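Local structure of exodeoxyribonuclease III (Archaeoglobus fulgidus, 2VOA) at residues S14-H17 with I18-W22. The protein is an AP endonuclease of the exonuclease III family, which acts on abasic sites in DNA and probably uses two magnesium or manganese ions. The protein carries 1 engineered substitution. Sequence-based numbering, arbitrary orientation.
Sequences SRLH and IVIPW. With nucleotides of chain C.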
ATOM      1  N   SER A  14       1.848   8.949   1.876  1.00 30.15           N
ATOM      2  CA  SER A  14       1.716   7.909   0.846  1.00 30.62           C
ATOM      3  C   SER A  14       2.405   8.269  -0.483  1.00 30.18           C
ATOM      4  O   SER A  14       2.275   7.523  -1.451  1.00 30.82           O
ATOM      5  CB  SER A  14       0.243   7.592   0.591  1.00 30.48           C
ATOM      6  OG  SER A  14      -0.292   6.856   1.676  1.00 33.84           O
ATOM      7  N   ARG A  15       3.153   9.377  -0.518  1.00 29.24           N
ATOM      8  CA  ARG A  15       3.768   9.862  -1.768  1.00 28.75           C
ATOM      9  C   ARG A  15       5.248  10.263  -1.662  1.00 28.61           C
ATOM     10  O   ARG A  15       5.817  10.817  -2.619  1.00 28.49           O
ATOM     11  CB  ARG A  15       2.946  11.023  -2.363  1.00 29.39           C
ATOM     12  CG  ARG A  15       2.847  11.028  -3.916  1.00 28.80           C
ATOM     13  CD  ARG A  15       2.081   9.792  -4.432  1.00 29.34           C
ATOM     14  NE  ARG A  15       0.715   9.781  -3.896  1.00 29.34           N
ATOM     15  CZ  ARG A  15      -0.098   8.734  -3.883  1.00 29.40           C
ATOM     16  NH1 ARG A  15       0.291   7.571  -4.388  1.00 29.38           N
ATOM     17  NH2 ARG A  15      -1.318   8.860  -3.351  1.00 29.34           N
ATOM     18  N   LEU A  16       5.872   9.984  -0.515  1.00 28.68           N
ATOM     19  CA  LEU A  16       7.301  10.302  -0.346  1.00 29.22           C
ATOM     20  C   LEU A  16       8.173   9.580  -1.373  1.00 29.06           C
ATOM     21  O   LEU A  16       9.210  10.108  -1.803  1.00 28.77           O
ATOM     22  CB  LEU A  16       7.778   9.988   1.079  1.00 29.02           C
ATOM     23  CG  LEU A  16       7.205  10.870   2.201  1.00 29.13           C
ATOM     24  CD1 LEU A  16       7.588  10.310   3.562  1.00 29.73           C
ATOM     25  CD2 LEU A  16       7.653  12.344   2.071  1.00 31.55           C
ATOM     26  N   HIS A  17       7.747   8.388  -1.782  1.00 27.89           N
ATOM     27  CA  HIS A  17       8.503   7.618  -2.767  1.00 29.03           C
ATOM     28  C   HIS A  17       8.525   8.319  -4.131  1.00 28.88           C
ATOM     29  O   HIS A  17       9.341   7.952  -4.989  1.00 29.84           O
ATOM     30  CB  HIS A  17       7.928   6.207  -2.911  1.00 28.51           C
ATOM     31  CG  HIS A  17       6.575   6.181  -3.551  1.00 29.11           C
ATOM     32  ND1 HIS A  17       5.422   6.523  -2.874  1.00 29.08           N
ATOM     33  CD2 HIS A  17       6.196   5.885  -4.817  1.00 29.02           C
ATOM     34  CE1 HIS A  17       4.388   6.419  -3.693  1.00 29.24           C
ATOM     35  NE2 HIS A  17       4.832   6.027  -4.876  1.00 27.41           N
ATOM     36  N   ILE A  18       7.620   9.286  -4.329  1.00 28.66           N
ATOM     37  CA  ILE A  18       7.591  10.122  -5.526  1.00 28.67           C
ATOM     38  C   ILE A  18       8.281  11.452  -5.234  1.00 28.90           C
ATOM     39  O   ILE A  18       9.184  11.848  -5.952  1.00 29.29           O
ATOM     40  CB  ILE A  18       6.123  10.455  -6.012  1.00 28.94           C
ATOM     41  CG1 ILE A  18       5.346   9.181  -6.373  1.00 30.39           C
ATOM     42  CG2 ILE A  18       6.154  11.412  -7.197  1.00 29.57           C
ATOM     43  CD1 ILE A  18       5.963   8.371  -7.504  1.00 28.71           C
ATOM     44  N   VAL A  19       7.836  12.132  -4.178  1.00 28.21           N
ATOM     45  CA  VAL A  19       8.205  13.546  -3.954  1.00 28.16           C
ATOM     46  C   VAL A  19       9.707  13.673  -3.689  1.00 28.43           C
ATOM     47  O   VAL A  19      10.386  14.523  -4.266  1.00 28.65           O
ATOM     48  CB  VAL A  19       7.405  14.148  -2.781  1.00 27.96           C
ATOM     49  CG1 VAL A  19       7.948  15.539  -2.385  1.00 28.62           C
ATOM     50  CG2 VAL A  19       5.920  14.208  -3.134  1.00 29.01           C
ATOM     51  N   ILE A  20      10.225  12.826  -2.810  1.00 28.01           N
ATOM     52  CA  ILE A  20      11.636  12.938  -2.425  1.00 28.19           C
ATOM     53  C   ILE A  20      12.594  12.710  -3.627  1.00 27.74           C
ATOM     54  O   ILE A  20      13.429  13.576  -3.910  1.00 28.38           O
ATOM     55  CB  ILE A  20      11.960  12.085  -1.160  1.00 27.39           C
ATOM     56  CG1 ILE A  20      11.089  12.534   0.037  1.00 27.18           C
ATOM     57  CG2 ILE A  20      13.480  12.124  -0.808  1.00 27.88           C
ATOM     58  CD1 ILE A  20      11.182  14.049   0.386  1.00 28.38           C
ATOM     59  N   PRO A  21      12.456  11.583  -4.360  1.00 28.43           N
ATOM     60  CA  PRO A  21      13.278  11.436  -5.587  1.00 28.81           C
ATOM     61  C   PRO A  21      13.036  12.558  -6.624  1.00 29.28           C
ATOM     62  O   PRO A  21      13.974  12.979  -7.338  1.00 29.51           O
ATOM     63  CB  PRO A  21      12.814  10.089  -6.152  1.00 29.22           C
ATOM     64  CG  PRO A  21      12.341   9.324  -4.938  1.00 29.50           C
ATOM     65  CD  PRO A  21      11.654  10.367  -4.099  1.00 28.27           C
ATOM     66  N   TRP A  22      11.798  13.043  -6.708  1.00 28.21           N
ATOM     67  CA  TRP A  22      11.490  14.097  -7.666  1.00 28.75           C
ATOM     68  C   TRP A  22      12.267  15.378  -7.294  1.00 28.50           C
ATOM     69  O   TRP A  22      12.829  16.033  -8.169  1.00 28.67           O
ATOM     70  CB  TRP A  22       9.976  14.331  -7.767  1.00 28.56           C
ATOM     71  CG  TRP A  22       9.603  15.254  -8.894  1.00 28.76           C
ATOM     72  CD1 TRP A  22       9.312  14.902 -10.188  1.00 29.44           C
ATOM     73  CD2 TRP A  22       9.519  16.673  -8.833  1.00 29.27           C
ATOM     74  NE1 TRP A  22       9.054  16.030 -10.941  1.00 29.01           N
ATOM     75  CE2 TRP A  22       9.147  17.130 -10.128  1.00 30.54           C
ATOM     76  CE3 TRP A  22       9.695  17.611  -7.805  1.00 31.65           C
ATOM     77  CZ2 TRP A  22       8.961  18.497 -10.420  1.00 30.33           C
ATOM     78  CZ3 TRP A  22       9.502  18.976  -8.095  1.00 30.02           C
ATOM     79  CH2 TRP A  22       9.159  19.397  -9.400  1.00 31.44           C
TER
ATOM     80  P    DG C   3      -2.842   5.279  -3.283  1.00 28.92           P
ATOM     81  OP1  DG C   3      -1.918   5.589  -4.399  1.00 30.83           O
ATOM     82  OP2  DG C   3      -2.769   3.962  -2.581  1.00 29.16           O
ATOM     83  O5'  DG C   3      -2.723   6.394  -2.156  1.00 29.68           O
ATOM     84  C5'  DG C   3      -3.349   6.308  -0.892  1.00 30.61           C
ATOM     85  C4'  DG C   3      -4.016   7.641  -0.645  1.00 32.14           C
ATOM     86  O4'  DG C   3      -5.140   7.806  -1.548  1.00 31.23           O
ATOM     87  C3'  DG C   3      -4.586   7.810   0.750  1.00 30.64           C
ATOM     88  O3'  DG C   3      -3.588   8.277   1.616  1.00 30.97           O
ATOM     89  C2'  DG C   3      -5.654   8.872   0.491  1.00 31.44           C
ATOM     90  C1'  DG C   3      -6.236   8.315  -0.793  1.00 30.59           C
ATOM     91  N9   DG C   3      -7.276   7.281  -0.644  1.00 31.49           N
ATOM     92  C8   DG C   3      -7.183   5.949  -0.984  1.00 31.09           C
ATOM     93  N7   DG C   3      -8.264   5.259  -0.753  1.00 31.45           N
ATOM     94  C5   DG C   3      -9.152   6.185  -0.218  1.00 30.07           C
ATOM     95  C6   DG C   3     -10.496   6.014   0.225  1.00 30.39           C
ATOM     96  O6   DG C   3     -11.172   4.975   0.215  1.00 30.59           O
ATOM     97  N1   DG C   3     -11.042   7.208   0.707  1.00 30.74           N
ATOM     98  C2   DG C   3     -10.368   8.413   0.738  1.00 30.64           C
ATOM     99  N2   DG C   3     -11.039   9.460   1.234  1.00 30.71           N
ATOM    100  N3   DG C   3      -9.101   8.582   0.326  1.00 30.47           N
ATOM    101  C4   DG C   3      -8.558   7.435  -0.148  1.00 30.40           C
ATOM    102  P    DG C   4      -3.254   7.539   3.002  1.00 29.18           P
ATOM    103  OP1  DG C   4      -1.931   8.035   3.436  1.00 26.98           O
ATOM    104  OP2  DG C   4      -3.487   6.078   2.843  1.00 30.64           O
ATOM    105  O5'  DG C   4      -4.353   8.098   4.015  1.00 29.83           O
ATOM    106  C5'  DG C   4      -4.474   9.513   4.232  1.00 30.73           C
ATOM    107  C4'  DG C   4      -5.886   9.887   4.650  1.00 28.99           C
ATOM    108  O4'  DG C   4      -6.804   9.547   3.596  1.00 28.63           O
ATOM    109  C3'  DG C   4      -6.430   9.157   5.877  1.00 27.26           C
ATOM    110  O3'  DG C   4      -5.985   9.816   7.039  1.00 27.67           O
ATOM    111  C2'  DG C   4      -7.938   9.343   5.669  1.00 27.29           C
ATOM    112  C1'  DG C   4      -8.044   9.128   4.157  1.00 28.59           C
ATOM    113  N9   DG C   4      -8.342   7.736   3.776  1.00 27.43           N
ATOM    114  C8   DG C   4      -7.503   6.814   3.180  1.00 27.84           C
ATOM    115  N7   DG C   4      -8.068   5.657   2.948  1.00 27.94           N
ATOM    116  C5   DG C   4      -9.383   5.797   3.434  1.00 28.01           C
ATOM    117  C6   DG C   4     -10.485   4.885   3.480  1.00 29.14           C
ATOM    118  O6   DG C   4     -10.525   3.702   3.088  1.00 29.84           O
ATOM    119  N1   DG C   4     -11.632   5.436   4.068  1.00 28.69           N
ATOM    120  C2   DG C   4     -11.711   6.739   4.538  1.00 28.68           C
ATOM    121  N2   DG C   4     -12.886   7.131   5.071  1.00 27.56           N
ATOM    122  N3   DG C   4     -10.687   7.596   4.500  1.00 28.42           N
ATOM    123  C4   DG C   4      -9.559   7.075   3.931  1.00 28.22           C
TER
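Arg15 and Ile18 lie side by side at the start of helix 16-26, the helix of a beta-alpha-beta unit between strands 2-8 and 30-34 in this DNase I-like fold, with Arg15 CD 3.8 Å from Ile18 CG1. Arg15 is the N-cap residue, and its carbonyl O accepts two backbone bonds: one from Val19 N, nearly straight at 166°, and one from Ile18 N, which sits above the carbonyl plane. The packing is tight round buried Ile18, whose CG1 lies over one face of the His17 ring, 3.8 Å from the centroid and 25° off the normal; beyond it Phe7 and Pro239 close in. A chi1 of 69° wedges His17 CG between its own backbone N and carbonyl carbon, which sets the ring face against Ile18 N, while His17 NE2 bonds to Glu243 O. Leu16 CD2 and Ile20 CG1 meet side by side at 4.0 Å, with Phe48 over them; the solvent side lies at His17 and Pro21, which, lacking an N-H, kinks the helix. Bent at chi2 and chi3, the Arg15 chain presents its guanidinium edge to the DNA phosphate, with Val9, Asn10 and Lys244 carbonyls holding the group. A leucine here would probably leave the DG3 phosphate of chain C without its charged mate and the Val9 and Asn10 carbonyls without this donor. Ser14 OG donates to the next phosphate, 2.7 Å from DG4 OP1 of chain C, and Arg15 NH1 reaches DG3 OP1 of chain C at 3.0 Å.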